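Local coordinates for protein polyketide synthase/nonribosomal peptide synthetase hybrid RzxB (Pseudomonas fluorescens, PDB 5IL6) that probably dehydrates beta-hydroxyacyl chains held on a carrier protein, as the dehydratase domain of a trans-AT polyketide synthase for rhizoxin, at residues 26-31 and 100-105; 56-61 and 202-207; 81-86 and 128-133. All blocks are in the same frame, centred on the assembly; numbering follows the deposited sequence.

Contact 1: 26-31 and 100-105; sequences GLRYLS and FLELSM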
loop_
_atom_site.group_PDB
_atom_site.type_symbol
_atom_site.label_atom_id
_atom_site.label_comp_id
_atom_site.label_asym_id
_atom_site.label_seq_id
_atom_site.Cartn_x
_atom_site.Cartn_y
_atom_site.Cartn_z
ATOM N N GLY A 26 -26.173 3.730 -0.912
ATOM C CA GLY A 26 -25.011 4.452 -1.391
ATOM C C GLY A 26 -24.113 3.606 -2.270
ATOM O O GLY A 26 -24.372 2.416 -2.476
ATOM N N LEU A 27 -23.052 4.210 -2.796
ATOM C CA LEU A 27 -22.112 3.476 -3.632
ATOM C C LEU A 27 -21.356 2.450 -2.798
ATOM O O LEU A 27 -20.933 2.728 -1.671
ATOM C CB LEU A 27 -21.135 4.438 -4.303
ATOM C CG LEU A 27 -21.770 5.437 -5.274
ATOM C CD1 LEU A 27 -20.714 6.363 -5.847
ATOM C CD2 LEU A 27 -22.535 4.732 -6.394
ATOM N N ARG A 28 -21.208 1.248 -3.349
ATOM C CA ARG A 28 -20.599 0.152 -2.613
ATOM C C ARG A 28 -20.047 -0.865 -3.599
ATOM O O ARG A 28 -20.606 -1.068 -4.680
ATOM C CB ARG A 28 -21.613 -0.497 -1.672
ATOM C CG ARG A 28 -21.040 -1.547 -0.739
ATOM C CD ARG A 28 -22.084 -1.971 0.277
ATOM N NE ARG A 28 -23.355 -2.261 -0.388
ATOM C CZ ARG A 28 -23.972 -3.439 -0.404
ATOM N NH1 ARG A 28 -23.468 -4.491 0.230
ATOM N NH2 ARG A 28 -25.119 -3.560 -1.056
ATOM N N TYR A 29 -18.963 -1.523 -3.194
ATOM C CA TYR A 29 -18.252 -2.463 -4.046
ATOM C C TYR A 29 -17.899 -3.703 -3.237
ATOM O O TYR A 29 -17.793 -3.654 -2.009
ATOM C CB TYR A 29 -16.987 -1.820 -4.633
ATOM C CG TYR A 29 -17.255 -0.477 -5.268
ATOM C CD1 TYR A 29 -17.268 0.683 -4.504
ATOM C CD2 TYR A 29 -17.516 -0.369 -6.625
ATOM C CE1 TYR A 29 -17.525 1.913 -5.075
ATOM C CE2 TYR A 29 -17.775 0.859 -7.208
ATOM C CZ TYR A 29 -17.778 1.996 -6.425
ATOM O OH TYR A 29 -18.033 3.224 -6.991
ATOM N N LEU A 30 -17.730 -4.818 -3.941
ATOM C CA LEU A 30 -17.504 -6.105 -3.300
ATOM C C LEU A 30 -16.455 -6.882 -4.079
ATOM O O LEU A 30 -16.556 -7.011 -5.303
ATOM C CB LEU A 30 -18.810 -6.906 -3.215
ATOM C CG LEU A 30 -18.721 -8.390 -2.849
ATOM C CD1 LEU A 30 -17.962 -8.599 -1.545
ATOM C CD2 LEU A 30 -20.122 -8.979 -2.750
ATOM N N SER A 31 -15.444 -7.373 -3.369
ATOM C CA SER A 31 -14.488 -8.329 -3.905
ATOM C C SER A 31 -14.503 -9.578 -3.036
ATOM O O SER A 31 -14.553 -9.488 -1.805
ATOM C CB SER A 31 -13.076 -7.741 -3.958
ATOM O OG SER A 31 -13.077 -6.478 -4.598
ATOM N N PHE A 100 -15.932 -5.643 1.522
ATOM C CA PHE A 100 -16.774 -4.573 1.010
ATOM C C PHE A 100 -16.061 -3.230 1.112
ATOM O O PHE A 100 -15.273 -2.996 2.028
ATOM C CB PHE A 100 -18.087 -4.507 1.789
ATOM C CG PHE A 100 -18.936 -5.735 1.645
ATOM C CD1 PHE A 100 -18.723 -6.838 2.453
ATOM C CD2 PHE A 100 -19.950 -5.784 0.707
ATOM C CE1 PHE A 100 -19.501 -7.971 2.325
ATOM C CE2 PHE A 100 -20.734 -6.914 0.575
ATOM C CZ PHE A 100 -20.509 -8.007 1.385
ATOM N N LEU A 101 -16.348 -2.348 0.156
ATOM C CA LEU A 101 -15.863 -0.971 0.181
ATOM C C LEU A 101 -17.052 -0.043 -0.009
ATOM O O LEU A 101 -17.758 -0.136 -1.019
ATOM C CB LEU A 101 -14.813 -0.721 -0.905
ATOM C CG LEU A 101 -14.132 0.657 -0.896
ATOM C CD1 LEU A 101 -12.738 0.552 -1.493
ATOM C CD2 LEU A 101 -14.934 1.715 -1.652
ATOM N N GLU A 102 -17.272 0.843 0.958
ATOM C CA GLU A 102 -18.344 1.829 0.895
ATOM C C GLU A 102 -17.762 3.196 0.574
ATOM O O GLU A 102 -16.772 3.612 1.183
ATOM C CB GLU A 102 -19.122 1.885 2.209
ATOM C CG GLU A 102 -20.234 0.860 2.309
ATOM C CD GLU A 102 -20.935 0.884 3.658
ATOM O OE1 GLU A 102 -20.756 1.864 4.410
ATOM O OE2 GLU A 102 -21.668 -0.079 3.964
ATOM N N LEU A 103 -18.382 3.888 -0.379
ATOM C CA LEU A 103 -17.921 5.190 -0.845
ATOM C C LEU A 103 -19.067 6.183 -0.734
ATOM O O LEU A 103 -20.140 5.962 -1.305
ATOM C CB LEU A 103 -17.423 5.100 -2.290
ATOM C CG LEU A 103 -16.477 6.187 -2.806
ATOM C CD1 LEU A 103 -15.924 5.757 -4.154
ATOM C CD2 LEU A 103 -17.160 7.540 -2.924
ATOM N N SER A 104 -18.837 7.277 -0.015
ATOM C CA SER A 104 -19.823 8.335 0.132
ATOM C C SER A 104 -19.164 9.675 -0.162
ATOM O O SER A 104 -17.937 9.792 -0.229
ATOM C CB SER A 104 -20.441 8.339 1.536
ATOM O OG SER A 104 -19.450 8.532 2.530
ATOM N N MET A 105 -19.999 10.693 -0.351
ATOM C CA MET A 105 -19.536 12.045 -0.658
ATOM C C MET A 105 -20.361 13.023 0.163
ATOM O O MET A 105 -21.311 13.638 -0.338
ATOM C CB MET A 105 -19.646 12.340 -2.155
ATOM C CG MET A 105 -18.853 13.558 -2.584
ATOM S SD MET A 105 -19.086 14.017 -4.306
ATOM C CE MET A 105 -20.799 14.547 -4.293
HETATM O O HOH W 1 -22.513 6.870 -1.972
#
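F100 gives up more surface than any other residue here, and its ring is met from the facing strand by L30 and R28. The methyl CD1 of L30 lies over one face of the F100 ring, 3.9 Å from its centroid and 13° off the normal, a CH-pi contact. R28 runs alongside F100; a bend at its third torsion (chi3 48°) leaves the guanidinium and ring planes only 14° apart, its NH1 coming obliquely to 3.7 Å from CE2 of F100. The far nitrogen, NH2, is held by a salt bridge to D23. Strands 27-32 and 98-105 are antiparallel neighbours in the N-terminal hotdog of this PKS dehydratase, and on the opposite face, shared with L103, Y29 and L101 pack on helix 53-67. There CB of L103 sits at the edge of the Y29 ring, 4.2 Å from CE1, and CD1 of Y29 touches CD2 of L101 at 3.8 Å. Beneath these side chains the backbones pair, with Y29 N bonded to L101 O at 2.8 Å and L101 N to Y29 O at 2.9 Å. At the L27 end one water accepts from L27 N at 2.8 Å and donates to L103 O at 2.6 Å.

Contact 2: 56-61 and 202-207; sequences MIVMIQ and LHPALL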
loop_
_atom_site.group_PDB
_atom_site.type_symbol
_atom_site.label_atom_id
_atom_site.label_comp_id
_atom_site.label_asym_id
_atom_site.label_seq_id
_atom_site.Cartn_x
_atom_site.Cartn_y
_atom_site.Cartn_z
ATOM N N MET A 56 -5.258 -2.471 0.038
ATOM C CA MET A 56 -6.443 -1.682 0.343
ATOM C C MET A 56 -6.334 -0.277 -0.237
ATOM O O MET A 56 -7.343 0.301 -0.651
ATOM C CB MET A 56 -6.659 -1.632 1.852
ATOM C CG MET A 56 -6.942 -3.000 2.445
ATOM S SD MET A 56 -7.409 -2.953 4.180
ATOM C CE MET A 56 -7.062 -4.644 4.654
ATOM N N ILE A 57 -5.121 0.274 -0.307
ATOM C CA ILE A 57 -4.924 1.556 -0.981
ATOM C C ILE A 57 -5.298 1.436 -2.452
ATOM O O ILE A 57 -5.971 2.307 -3.016
ATOM C CB ILE A 57 -3.473 2.036 -0.804
ATOM C CG1 ILE A 57 -3.229 2.455 0.648
ATOM C CG2 ILE A 57 -3.155 3.183 -1.767
ATOM C CD1 ILE A 57 -1.777 2.743 0.974
ATOM N N VAL A 58 -4.848 0.361 -3.099
ATOM C CA VAL A 58 -5.167 0.153 -4.509
ATOM C C VAL A 58 -6.671 -0.004 -4.692
ATOM O O VAL A 58 -7.245 0.470 -5.679
ATOM C CB VAL A 58 -4.399 -1.067 -5.051
ATOM C CG1 VAL A 58 -4.861 -1.418 -6.461
ATOM C CG2 VAL A 58 -2.900 -0.798 -5.027
ATOM N N MET A 59 -7.329 -0.678 -3.752
ATOM C CA MET A 59 -8.774 -0.846 -3.846
ATOM C C MET A 59 -9.487 0.496 -3.772
ATOM O O MET A 59 -10.466 0.729 -4.491
ATOM C CB MET A 59 -9.247 -1.780 -2.739
ATOM C CG MET A 59 -10.717 -2.165 -2.808
ATOM S SD MET A 59 -11.212 -3.289 -1.483
ATOM C CE MET A 59 -9.763 -4.334 -1.351
ATOM N N ILE A 60 -9.016 1.392 -2.905
ATOM C CA ILE A 60 -9.599 2.727 -2.827
ATOM C C ILE A 60 -9.384 3.472 -4.136
ATOM O O ILE A 60 -10.296 4.130 -4.652
ATOM C CB ILE A 60 -9.006 3.499 -1.634
ATOM C CG1 ILE A 60 -9.386 2.805 -0.324
ATOM C CG2 ILE A 60 -9.493 4.948 -1.634
ATOM C CD1 ILE A 60 -8.692 3.367 0.904
ATOM N N GLN A 61 -8.174 3.380 -4.694
ATOM C CA GLN A 61 -7.887 4.047 -5.959
ATOM C C GLN A 61 -8.776 3.513 -7.077
ATOM O O GLN A 61 -9.310 4.287 -7.879
ATOM C CB GLN A 61 -6.409 3.875 -6.313
ATOM C CG GLN A 61 -5.463 4.583 -5.349
ATOM C CD GLN A 61 -4.015 4.165 -5.519
ATOM O OE1 GLN A 61 -3.722 3.109 -6.081
ATOM N NE2 GLN A 61 -3.099 4.996 -5.036
ATOM N N LEU A 202 -1.359 1.392 -10.155
ATOM C CA LEU A 202 -0.251 1.109 -9.252
ATOM C C LEU A 202 -0.434 -0.305 -8.726
ATOM O O LEU A 202 -1.414 -0.586 -8.030
ATOM C CB LEU A 202 -0.203 2.118 -8.102
ATOM C CG LEU A 202 0.799 1.822 -6.987
ATOM C CD1 LEU A 202 2.180 1.491 -7.545
ATOM C CD2 LEU A 202 0.870 2.999 -6.033
ATOM N N HIS A 203 0.500 -1.192 -9.059
ATOM C CA HIS A 203 0.360 -2.592 -8.682
ATOM C C HIS A 203 0.567 -2.746 -7.175
ATOM O O HIS A 203 1.497 -2.160 -6.617
ATOM C CB HIS A 203 1.376 -3.446 -9.442
ATOM C CG HIS A 203 1.099 -4.917 -9.369
ATOM N ND1 HIS A 203 1.416 -5.679 -8.266
ATOM C CD2 HIS A 203 0.541 -5.766 -10.265
ATOM C CE1 HIS A 203 1.059 -6.933 -8.480
ATOM N NE2 HIS A 203 0.527 -7.014 -9.687
ATOM N N PRO A 204 -0.274 -3.530 -6.490
ATOM C CA PRO A 204 -0.145 -3.637 -5.024
ATOM C C PRO A 204 1.184 -4.214 -4.563
ATOM O O PRO A 204 1.662 -3.852 -3.481
ATOM C CB PRO A 204 -1.319 -4.546 -4.633
ATOM C CG PRO A 204 -1.629 -5.317 -5.875
ATOM C CD PRO A 204 -1.376 -4.355 -7.002
ATOM N N ALA A 205 1.789 -5.115 -5.337
ATOM C CA ALA A 205 3.074 -5.682 -4.941
ATOM C C ALA A 205 4.176 -4.630 -4.979
ATOM O O ALA A 205 5.088 -4.647 -4.145
ATOM C CB ALA A 205 3.431 -6.861 -5.844
ATOM N N LEU A 206 4.115 -3.710 -5.944
ATOM C CA LEU A 206 5.097 -2.634 -5.994
ATOM C C LEU A 206 4.871 -1.638 -4.866
ATOM O O LEU A 206 5.831 -1.147 -4.262
ATOM C CB LEU A 206 5.041 -1.927 -7.349
ATOM C CG LEU A 206 5.483 -2.743 -8.568
ATOM C CD1 LEU A 206 5.313 -1.932 -9.844
ATOM C CD2 LEU A 206 6.926 -3.211 -8.429
ATOM N N LEU A 207 3.611 -1.317 -4.570
ATOM C CA LEU A 207 3.339 -0.439 -3.440
ATOM C C LEU A 207 3.763 -1.095 -2.132
ATOM O O LEU A 207 4.293 -0.428 -1.238
ATOM C CB LEU A 207 1.857 -0.062 -3.403
ATOM C CG LEU A 207 1.448 0.902 -2.284
ATOM C CD1 LEU A 207 2.273 2.185 -2.337
ATOM C CD2 LEU A 207 -0.038 1.224 -2.366
HETATM O O HOH W 2 -3.364 1.188 -8.221
#
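V58 is turned with CG1 anti to the backbone N (chi1 172°), which sends its other methyl, CG2, against the start of the 202-207 segment: CG2 lies 3.4 Å from the carbonyl O of L202 and 4.1 Å from CB of P204. One turn on, L207 has CG anti to its own N (chi1 -178°), and its CD2 reaches across to I57, ending 3.7 Å from CG2 of I57; the two side chains cross at about a right angle. Q61 stretches out beyond CG, and its OE1 shares a water with L202, 2.9 Å from water to Q61 OE1 and 2.6 Å from water to L202 O. H203 faces the other way and caps the helix it precedes, ND1 accepting from A205 N at 3.0 Å. Helices 53-67 and 204-212 are the central helices of the two hotdogs in the double-hotdog fold; in PKS dehydratases the second one generally carries the catalytic aspartate. Chemically the seam is mostly hydrocarbon, with aliphatic branches meeting and everything that touches buried. Both hydrogens of the water go to oxygens, one from each segment, which implies that this single molecule supplies a polar bridge between them and gives the L202 carbonyl a partner.

Contact 3: 81-86 and 128-133; sequences SDLSWR and CQARAS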
loop_
_atom_site.group_PDB
_atom_site.type_symbol
_atom_site.label_atom_id
_atom_site.label_comp_id
_atom_site.label_asym_id
_atom_site.label_seq_id
_atom_site.Cartn_x
_atom_site.Cartn_y
_atom_site.Cartn_z
ATOM N N SER A 81 -6.347 10.566 1.909
ATOM C CA SER A 81 -5.876 11.297 3.075
ATOM C C SER A 81 -6.393 10.656 4.354
ATOM O O SER A 81 -7.493 10.097 4.391
ATOM C CB SER A 81 -6.322 12.763 3.026
ATOM O OG SER A 81 -5.784 13.425 1.896
ATOM N N ASP A 82 -5.580 10.756 5.406
ATOM C CA ASP A 82 -5.957 10.314 6.747
ATOM C C ASP A 82 -6.489 8.885 6.722
ATOM O O ASP A 82 -7.571 8.582 7.230
ATOM C CB ASP A 82 -6.974 11.267 7.368
ATOM C CG ASP A 82 -6.408 12.649 7.594
ATOM O OD1 ASP A 82 -5.166 12.786 7.605
ATOM O OD2 ASP A 82 -7.200 13.597 7.768
ATOM N N LEU A 83 -5.707 8.001 6.120
ATOM C CA LEU A 83 -6.043 6.590 6.066
ATOM C C LEU A 83 -5.552 5.907 7.332
ATOM O O LEU A 83 -4.481 6.228 7.851
ATOM C CB LEU A 83 -5.423 5.938 4.830
ATOM C CG LEU A 83 -5.626 4.433 4.618
ATOM C CD1 LEU A 83 -5.552 4.123 3.134
ATOM C CD2 LEU A 83 -4.596 3.592 5.369
ATOM N N SER A 84 -6.351 4.974 7.833
ATOM C CA SER A 84 -5.955 4.143 8.957
ATOM C C SER A 84 -6.282 2.693 8.642
ATOM O O SER A 84 -7.358 2.391 8.121
ATOM C CB SER A 84 -6.664 4.575 10.247
ATOM O OG SER A 84 -8.042 4.783 10.016
ATOM N N TRP A 85 -5.341 1.808 8.949
ATOM C CA TRP A 85 -5.566 0.372 8.893
ATOM C C TRP A 85 -5.944 -0.103 10.285
ATOM O O TRP A 85 -5.271 0.233 11.263
ATOM C CB TRP A 85 -4.321 -0.378 8.416
ATOM C CG TRP A 85 -3.997 -0.225 6.966
ATOM C CD1 TRP A 85 -4.553 -0.911 5.926
ATOM C CD2 TRP A 85 -3.020 0.652 6.392
ATOM N NE1 TRP A 85 -3.987 -0.511 4.739
ATOM C CE2 TRP A 85 -3.042 0.447 4.998
ATOM C CE3 TRP A 85 -2.129 1.590 6.923
ATOM C CZ2 TRP A 85 -2.212 1.150 4.128
ATOM C CZ3 TRP A 85 -1.306 2.286 6.056
ATOM C CH2 TRP A 85 -1.353 2.062 4.675
ATOM N N ARG A 86 -7.024 -0.871 10.373
ATOM C CA ARG A 86 -7.443 -1.419 11.651
ATOM C C ARG A 86 -7.011 -2.878 11.730
ATOM O O ARG A 86 -5.821 -3.170 11.881
ATOM C CB ARG A 86 -8.955 -1.261 11.829
ATOM C CG ARG A 86 -9.453 0.152 11.629
ATOM C CD ARG A 86 -9.242 1.003 12.861
ATOM N NE ARG A 86 -9.717 2.370 12.639
ATOM C CZ ARG A 86 -9.016 3.481 12.857
ATOM N NH1 ARG A 86 -7.779 3.430 13.340
ATOM N NH2 ARG A 86 -9.570 4.660 12.607
ATOM N N CYS A 128 -10.339 -0.787 7.094
ATOM C CA CYS A 128 -9.620 0.376 6.600
ATOM C C CYS A 128 -10.603 1.523 6.438
ATOM O O CYS A 128 -11.754 1.316 6.045
ATOM C CB CYS A 128 -8.920 0.080 5.266
ATOM S SG CYS A 128 -7.935 1.459 4.612
ATOM N N GLN A 129 -10.138 2.727 6.749
ATOM C CA GLN A 129 -10.949 3.930 6.681
ATOM C C GLN A 129 -10.073 5.061 6.167
ATOM O O GLN A 129 -8.903 5.162 6.544
ATOM C CB GLN A 129 -11.533 4.269 8.059
ATOM C CG GLN A 129 -12.274 5.592 8.153
ATOM C CD GLN A 129 -12.436 6.048 9.587
ATOM O OE1 GLN A 129 -13.548 6.092 10.117
ATOM N NE2 GLN A 129 -11.322 6.386 10.229
ATOM N N ALA A 130 -10.627 5.891 5.291
ATOM C CA ALA A 130 -9.871 7.008 4.743
ATOM C C ALA A 130 -10.838 8.000 4.120
ATOM O O ALA A 130 -12.036 7.738 3.985
ATOM C CB ALA A 130 -8.843 6.533 3.710
ATOM N N ARG A 131 -10.292 9.148 3.730
ATOM C CA ARG A 131 -11.002 10.140 2.940
ATOM C C ARG A 131 -10.181 10.426 1.692
ATOM O O ARG A 131 -8.957 10.263 1.690
ATOM C CB ARG A 131 -11.256 11.436 3.733
ATOM C CG ARG A 131 -10.062 12.373 3.788
ATOM C CD ARG A 131 -10.329 13.602 4.633
ATOM N NE ARG A 131 -9.386 14.666 4.286
ATOM C CZ ARG A 131 -8.435 15.140 5.087
ATOM N NH1 ARG A 131 -8.278 14.667 6.317
ATOM N NH2 ARG A 131 -7.635 16.108 4.658
ATOM N N ALA A 132 -10.861 10.825 0.620
ATOM C CA ALA A 132 -10.199 11.023 -0.657
ATOM C C ALA A 132 -10.703 12.299 -1.316
ATOM O O ALA A 132 -11.699 12.899 -0.901
ATOM C CB ALA A 132 -10.410 9.820 -1.582
ATOM N N SER A 133 -9.990 12.704 -2.360
ATOM C CA SER A 133 -10.319 13.890 -3.145
ATOM C C SER A 133 -9.510 13.820 -4.435
ATOM O O SER A 133 -8.741 12.880 -4.657
ATOM C CB SER A 133 -10.024 15.172 -2.365
ATOM O OG SER A 133 -8.643 15.272 -2.064
HETATM O O HOH W 3 -8.206 13.806 0.275
HETATM O O HOH W 4 -8.726 7.615 9.595
#
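L83 packs directly on A130 and C128: its CB lies 3.6 Å from CB of A130, and its CG 3.8 Å from SG of C128. With CG anti to the backbone N (chi1 178°), the leucine also spreads CD2 over one face of the W85 indole. The same sulfur, C128 SG, approaches that indole obliquely, 4.7 Å from the centroid of the five-membered ring and 27° off its normal. On this inner face W85 NE1 makes a weak hydrogen bond to G53 O. An alanine at L83 would take away CG and both methyls, and would probably leave one indole face and the C128 thiol without their aliphatic neighbour. Strands 77-85 and 124-135 are antiparallel neighbours in the hotdog sheet that wraps helix 53-67, and a beta bulge at D82 shifts their register by one. On one side of it S81 N bonds to R131 O at 2.6 Å and R131 N to S81 O at 3.0 Å; beyond it S84 N takes up Q129 O at 2.9 Å. The bulged carbonyl, D82 O, accepts from a water that also binds S84 OG and takes the NE2 hydrogen of Q129. On this outward side the R131 guanidinium lays a face over S81 CB, its CZ 3.8 Å away; a salt bridge to D82 is modelled, but too tightly for its geometry to be relied on.

Helix 53-67 ties the three sites together. Contacts 1 and 3 lie on the strands curving round it, their centres about 14 Å apart, while contact 2, with centres about 17 Å from contact 1 and 13 Å from contact 3, brings in the second hotdog through helix 204-212. L101 of contact 1 packs on M59 and I60, with its CD1 3.6 Å from CG of M59; in contact 3, C128 packs on M56, L83 on I57 and W85 on both. Along the chain the order is 26-31, 56-61, 81-86, 100-105, 128-133, 202-207, so contact 2 spans 81-86 and 128-133. One helix thus backs its own sheet and meets the partner helix at the middle of the double hotdog.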